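Local coordinates for protein Pre-mRNA-splicing factor 38 (Chaetomium thermophilum, PDB 5F5T) that is probably required for pre-mRNA splicing as a PRP38-family component of the spliceosome, at residues F125-Y137 against V176-L190. Numbering follows the deposited sequence.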
loop_
_atom_site.group_PDB
_atom_site.type_symbol
_atom_site.label_atom_id
_atom_site.label_comp_id
_atom_site.label_asym_id
_atom_site.label_seq_id
_atom_site.Cartn_x
_atom_site.Cartn_y
_atom_site.Cartn_z
ATOM N N PHE A 125 -4.154 -2.452 3.861
ATOM C CA PHE A 125 -4.747 -1.181 3.457
ATOM C C PHE A 125 -4.965 -0.301 4.684
ATOM O O PHE A 125 -4.518 0.850 4.730
ATOM C CB PHE A 125 -6.071 -1.422 2.727
ATOM C CG PHE A 125 -6.677 -0.185 2.116
ATOM C CD1 PHE A 125 -5.882 0.793 1.545
ATOM C CD2 PHE A 125 -8.053 -0.008 2.109
ATOM C CE1 PHE A 125 -6.447 1.926 0.979
ATOM C CE2 PHE A 125 -8.623 1.122 1.547
ATOM C CZ PHE A 125 -7.818 2.090 0.980
ATOM N N TYR A 126 -5.604 -0.877 5.699
ATOM C CA TYR A 126 -5.920 -0.161 6.927
ATOM C C TYR A 126 -4.656 0.321 7.630
ATOM O O TYR A 126 -4.618 1.424 8.179
ATOM C CB TYR A 126 -6.739 -1.052 7.864
ATOM C CG TYR A 126 -7.176 -0.348 9.126
ATOM C CD1 TYR A 126 -8.271 0.503 9.123
ATOM C CD2 TYR A 126 -6.486 -0.525 10.318
ATOM C CE1 TYR A 126 -8.670 1.155 10.271
ATOM C CE2 TYR A 126 -6.879 0.121 11.471
ATOM C CZ TYR A 126 -7.971 0.961 11.443
ATOM O OH TYR A 126 -8.366 1.611 12.591
ATOM N N ILE A 127 -3.625 -0.518 7.619
ATOM C CA ILE A 127 -2.352 -0.167 8.225
ATOM C C ILE A 127 -1.735 1.025 7.499
ATOM O O ILE A 127 -1.269 1.970 8.133
ATOM C CB ILE A 127 -1.374 -1.354 8.216
ATOM C CG1 ILE A 127 -1.801 -2.392 9.257
ATOM C CG2 ILE A 127 0.050 -0.884 8.494
ATOM C CD1 ILE A 127 -0.844 -3.558 9.399
ATOM N N ARG A 128 -1.762 0.990 6.170
ATOM C CA ARG A 128 -1.234 2.094 5.375
ATOM C C ARG A 128 -1.995 3.382 5.679
ATOM O O ARG A 128 -1.420 4.472 5.700
ATOM C CB ARG A 128 -1.309 1.773 3.880
ATOM C CG ARG A 128 -0.955 2.948 2.981
ATOM C CD ARG A 128 0.533 3.254 3.083
ATOM N NE ARG A 128 0.951 4.366 2.232
ATOM C CZ ARG A 128 0.722 5.649 2.496
ATOM N NH1 ARG A 128 0.066 6.002 3.591
ATOM N NH2 ARG A 128 1.144 6.580 1.655
ATOM N N LEU A 129 -3.295 3.244 5.907
ATOM C CA LEU A 129 -4.138 4.386 6.235
ATOM C C LEU A 129 -3.865 4.980 7.618
ATOM O O LEU A 129 -3.896 6.199 7.781
ATOM C CB LEU A 129 -5.613 3.994 6.139
ATOM C CG LEU A 129 -6.128 3.663 4.738
ATOM C CD1 LEU A 129 -7.597 3.266 4.795
ATOM C CD2 LEU A 129 -5.912 4.830 3.789
ATOM N N THR A 130 -3.611 4.130 8.613
ATOM C CA THR A 130 -3.645 4.583 10.008
ATOM C C THR A 130 -2.331 4.555 10.793
ATOM O O THR A 130 -2.300 4.982 11.945
ATOM C CB THR A 130 -4.650 3.740 10.817
ATOM O OG1 THR A 130 -4.193 2.382 10.877
ATOM C CG2 THR A 130 -6.024 3.786 10.174
ATOM N N ARG A 131 -1.252 4.077 10.184
ATOM C CA ARG A 131 -0.025 3.815 10.937
ATOM C C ARG A 131 1.124 4.714 10.505
ATOM O O ARG A 131 1.174 5.141 9.359
ATOM C CB ARG A 131 0.391 2.349 10.785
ATOM C CG ARG A 131 0.214 1.517 12.039
ATOM C CD ARG A 131 -1.245 1.435 12.413
ATOM N NE ARG A 131 -1.459 0.732 13.673
ATOM C CZ ARG A 131 -2.651 0.590 14.242
ATOM N NH1 ARG A 131 -3.726 1.103 13.658
ATOM N NH2 ARG A 131 -2.770 -0.066 15.390
ATOM N N PRO A 132 2.044 5.022 11.436
ATOM C CA PRO A 132 3.229 5.835 11.127
ATOM C C PRO A 132 4.087 5.199 10.031
ATOM O O PRO A 132 4.081 3.973 9.881
ATOM C CB PRO A 132 3.981 5.873 12.460
ATOM C CG PRO A 132 2.909 5.688 13.485
ATOM C CD PRO A 132 1.969 4.697 12.870
ATOM N N ASP A 133 4.815 6.024 9.280
ATOM C CA ASP A 133 5.450 5.567 8.048
ATOM C C ASP A 133 6.476 4.452 8.255
ATOM O O ASP A 133 6.466 3.456 7.526
ATOM C CB ASP A 133 6.113 6.749 7.328
ATOM C CG ASP A 133 6.944 7.614 8.256
ATOM O OD1 ASP A 133 7.198 7.186 9.401
ATOM O OD2 ASP A 133 7.346 8.723 7.839
ATOM N N LYS A 134 7.326 4.598 9.268
ATOM C CA LYS A 134 8.340 3.589 9.558
ATOM C C LYS A 134 7.682 2.243 9.854
ATOM O O LYS A 134 8.071 1.201 9.308
ATOM C CB LYS A 134 9.224 4.032 10.722
ATOM C CG LYS A 134 10.068 2.923 11.332
ATOM C CD LYS A 134 10.915 3.460 12.475
ATOM C CE LYS A 134 11.619 2.345 13.233
ATOM N NZ LYS A 134 12.346 2.873 14.424
ATOM N N GLU A 135 6.659 2.284 10.700
ATOM C CA GLU A 135 5.920 1.087 11.066
ATOM C C GLU A 135 5.264 0.469 9.842
ATOM O O GLU A 135 5.215 -0.748 9.710
ATOM C CB GLU A 135 4.865 1.411 12.124
ATOM C CG GLU A 135 4.549 0.259 13.062
ATOM C CD GLU A 135 3.367 0.555 13.962
ATOM O OE1 GLU A 135 2.648 -0.397 14.335
ATOM O OE2 GLU A 135 3.159 1.739 14.299
ATOM N N VAL A 136 4.770 1.313 8.945
ATOM C CA VAL A 136 4.114 0.830 7.738
ATOM C C VAL A 136 5.093 0.083 6.837
ATOM O O VAL A 136 4.783 -0.996 6.328
ATOM C CB VAL A 136 3.470 1.976 6.959
ATOM C CG1 VAL A 136 3.099 1.519 5.551
ATOM C CG2 VAL A 136 2.240 2.459 7.696
ATOM N N TYR A 137 6.277 0.657 6.649
ATOM C CA TYR A 137 7.295 0.003 5.838
ATOM C C TYR A 137 7.669 -1.339 6.464
ATOM O O TYR A 137 7.676 -2.371 5.783
ATOM C CB TYR A 137 8.537 0.884 5.695
ATOM C CG TYR A 137 8.342 2.058 4.762
ATOM C CD1 TYR A 137 8.151 1.866 3.401
ATOM C CD2 TYR A 137 8.371 3.360 5.244
ATOM C CE1 TYR A 137 7.974 2.943 2.548
ATOM C CE2 TYR A 137 8.197 4.438 4.403
ATOM C CZ TYR A 137 8.000 4.228 3.057
ATOM O OH TYR A 137 7.828 5.306 2.218
ATOM N N VAL A 176 -4.843 4.872 -3.596
ATOM C CA VAL A 176 -5.187 3.464 -3.743
ATOM C C VAL A 176 -6.629 3.220 -3.313
ATOM O O VAL A 176 -7.038 3.663 -2.241
ATOM C CB VAL A 176 -4.237 2.571 -2.916
ATOM C CG1 VAL A 176 -4.780 1.153 -2.798
ATOM C CG2 VAL A 176 -2.846 2.576 -3.524
ATOM N N CYS A 177 -7.390 2.520 -4.155
ATOM C CA CYS A 177 -8.784 2.186 -3.864
ATOM C C CYS A 177 -9.619 3.432 -3.605
ATOM O O CYS A 177 -10.347 3.503 -2.615
ATOM C CB CYS A 177 -8.881 1.243 -2.665
ATOM S SG CYS A 177 -8.449 -0.458 -3.037
ATOM N N SER A 178 -9.459 4.428 -4.471
ATOM C CA SER A 178 -10.261 5.644 -4.427
ATOM C C SER A 178 -10.012 6.406 -3.131
ATOM O O SER A 178 -10.810 7.256 -2.733
ATOM C CB SER A 178 -11.750 5.314 -4.573
ATOM O OG SER A 178 -12.091 5.048 -5.921
ATOM N N THR A 179 -8.887 6.111 -2.489
ATOM C CA THR A 179 -8.543 6.736 -1.222
ATOM C C THR A 179 -7.163 7.378 -1.290
ATOM O O THR A 179 -6.197 6.747 -1.718
ATOM C CB THR A 179 -8.559 5.711 -0.074
ATOM O OG1 THR A 179 -9.866 5.139 0.042
ATOM C CG2 THR A 179 -8.167 6.364 1.245
ATOM N N SER A 180 -7.068 8.621 -0.832
ATOM C CA SER A 180 -5.780 9.288 -0.737
ATOM C C SER A 180 -5.104 8.840 0.547
ATOM O O SER A 180 -5.683 8.933 1.632
ATOM C CB SER A 180 -5.940 10.804 -0.762
ATOM O OG SER A 180 -6.245 11.257 -2.068
ATOM N N LEU A 181 -3.868 8.377 0.422
ATOM C CA LEU A 181 -3.141 7.858 1.567
ATOM C C LEU A 181 -2.294 8.986 2.110
ATOM O O LEU A 181 -1.758 9.779 1.336
ATOM C CB LEU A 181 -2.266 6.672 1.163
ATOM C CG LEU A 181 -2.815 5.734 0.086
ATOM C CD1 LEU A 181 -1.765 4.705 -0.320
ATOM C CD2 LEU A 181 -4.080 5.048 0.568
ATOM N N TRP A 182 -2.194 9.078 3.432
ATOM C CA TRP A 182 -1.530 10.221 4.040
ATOM C C TRP A 182 -0.097 10.222 3.538
ATOM O O TRP A 182 0.529 9.160 3.433
ATOM C CB TRP A 182 -1.562 10.152 5.563
ATOM C CG TRP A 182 -0.812 8.997 6.129
ATOM C CD1 TRP A 182 -1.193 7.689 6.157
ATOM C CD2 TRP A 182 0.460 9.063 6.777
ATOM N NE1 TRP A 182 -0.221 6.930 6.773
ATOM C CE2 TRP A 182 0.802 7.756 7.165
ATOM C CE3 TRP A 182 1.344 10.106 7.070
ATOM C CZ2 TRP A 182 1.994 7.464 7.825
ATOM C CZ3 TRP A 182 2.524 9.815 7.720
ATOM C CH2 TRP A 182 2.840 8.504 8.094
ATOM N N LYS A 183 0.414 11.400 3.202
ATOM C CA LYS A 183 1.748 11.477 2.629
ATOM C C LYS A 183 2.797 11.024 3.638
ATOM O O LYS A 183 2.764 11.415 4.803
ATOM C CB LYS A 183 2.031 12.897 2.134
ATOM C CG LYS A 183 1.164 13.315 0.943
ATOM C CD LYS A 183 1.156 14.822 0.747
ATOM C CE LYS A 183 0.170 15.252 -0.330
ATOM N NZ LYS A 183 0.911 15.702 -1.544
ATOM N N MET A 184 3.755 10.239 3.160
ATOM C CA MET A 184 4.762 9.621 4.014
ATOM C C MET A 184 6.133 10.148 3.660
ATOM O O MET A 184 6.349 10.634 2.548
ATOM C CB MET A 184 4.768 8.103 3.849
ATOM C CG MET A 184 3.634 7.363 4.518
ATOM S SD MET A 184 3.837 5.571 4.382
ATOM C CE MET A 184 2.500 5.050 5.432
ATOM N N ARG A 185 7.057 10.087 4.608
ATOM C CA ARG A 185 8.442 10.321 4.261
ATOM C C ARG A 185 8.849 9.151 3.376
ATOM O O ARG A 185 8.468 8.009 3.635
ATOM C CB ARG A 185 9.327 10.423 5.504
ATOM C CG ARG A 185 8.819 11.394 6.560
ATOM C CD ARG A 185 9.748 11.420 7.766
ATOM N NE ARG A 185 9.505 10.273 8.635
ATOM C CZ ARG A 185 9.794 10.231 9.932
ATOM N NH1 ARG A 185 10.353 11.273 10.526
ATOM N NH2 ARG A 185 9.525 9.138 10.631
ATOM N N ARG A 186 9.570 9.439 2.302
ATOM C CA ARG A 186 10.030 8.394 1.399
ATOM C C ARG A 186 10.997 7.470 2.126
ATOM O O ARG A 186 11.645 7.880 3.092
ATOM C CB ARG A 186 10.686 9.003 0.164
ATOM C CG ARG A 186 9.725 9.750 -0.729
ATOM C CD ARG A 186 10.358 10.050 -2.069
ATOM N NE ARG A 186 10.782 11.442 -2.149
ATOM C CZ ARG A 186 12.007 11.867 -1.877
ATOM N NH1 ARG A 186 12.942 11.002 -1.515
ATOM N NH2 ARG A 186 12.297 13.154 -1.974
ATOM N N ARG A 187 11.095 6.228 1.665
ATOM C CA ARG A 187 11.915 5.236 2.347
ATOM C C ARG A 187 13.375 5.675 2.421
ATOM O O ARG A 187 14.032 5.489 3.447
ATOM C CB ARG A 187 11.810 3.879 1.654
ATOM C CG ARG A 187 11.804 2.710 2.622
ATOM C CD ARG A 187 12.513 1.496 2.052
ATOM N NE ARG A 187 12.467 0.372 2.980
ATOM C CZ ARG A 187 13.468 0.016 3.778
ATOM N NH1 ARG A 187 14.605 0.702 3.771
ATOM N NH2 ARG A 187 13.331 -1.026 4.587
ATOM N N ASP A 188 13.875 6.270 1.341
ATOM C CA ASP A 188 15.257 6.738 1.315
ATOM C C ASP A 188 15.494 7.839 2.353
ATOM O O ASP A 188 16.597 7.965 2.884
ATOM C CB ASP A 188 15.649 7.233 -0.081
ATOM C CG ASP A 188 14.758 8.346 -0.580
ATOM O OD1 ASP A 188 13.655 8.513 -0.029
ATOM O OD2 ASP A 188 15.164 9.055 -1.525
ATOM N N ILE A 189 14.471 8.648 2.621
ATOM C CA ILE A 189 14.565 9.666 3.667
ATOM C C ILE A 189 14.744 9.001 5.031
ATOM O O ILE A 189 15.603 9.406 5.818
ATOM C CB ILE A 189 13.329 10.601 3.683
ATOM C CG1 ILE A 189 13.581 11.845 2.824
ATOM C CG2 ILE A 189 13.047 11.101 5.088
ATOM C CD1 ILE A 189 14.110 11.565 1.439
ATOM N N LEU A 190 13.942 7.974 5.299
ATOM C CA LEU A 190 14.042 7.220 6.548
ATOM C C LEU A 190 15.415 6.565 6.685
ATOM O O LEU A 190 15.999 6.546 7.769
ATOM C CB LEU A 190 12.943 6.155 6.612
ATOM C CG LEU A 190 11.496 6.652 6.675
ATOM C CD1 LEU A 190 10.558 5.576 7.200
ATOM C CD2 LEU A 190 11.399 7.898 7.545
HETATM O O HOH W 1 -4.224 7.707 4.837
#
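With CG trans to the backbone nitrogen (chi1 172°) and a bend at chi2 (70°), Arg128 swings its guanidinium from the end of helix 117-130 against the extended chain of 181-184. There Leu181 CB lies against one face and the thioether of Met184 against the other, SD 3.6 Å from Arg128 CZ. The guanidinium meets Trp182 O end-on: NH1 and NH2 of Arg128 each donate to it at 3.2 Å, NH1 on a lone pair, while Arg128 NE is taken by Leu170 O. In return, the Trp182 indole turns its edge to the helix end, NE1 giving a weak bond to Arg128 O at 2.9 Å. Were Arg128 an alanine, Trp182 O and Leu170 O would probably lose these donors, with a gap opened between Leu181 and Met184. Further along, Asp133 receives Arg185 side-on, OD2 2.8 Å from Arg185 NE and OD1 3.3 Å from NH2, the two planes only 9° apart. Arg187 CG lies over a face of the Tyr137 ring. One arginine thus ties the carbonyls of two separate chain segments to its own helix, while Asp133 OD1 also accepts from Lys134 N, so Arg185 and the first turn of helix 133-140 together probably stabilise the carboxylate's negative charge.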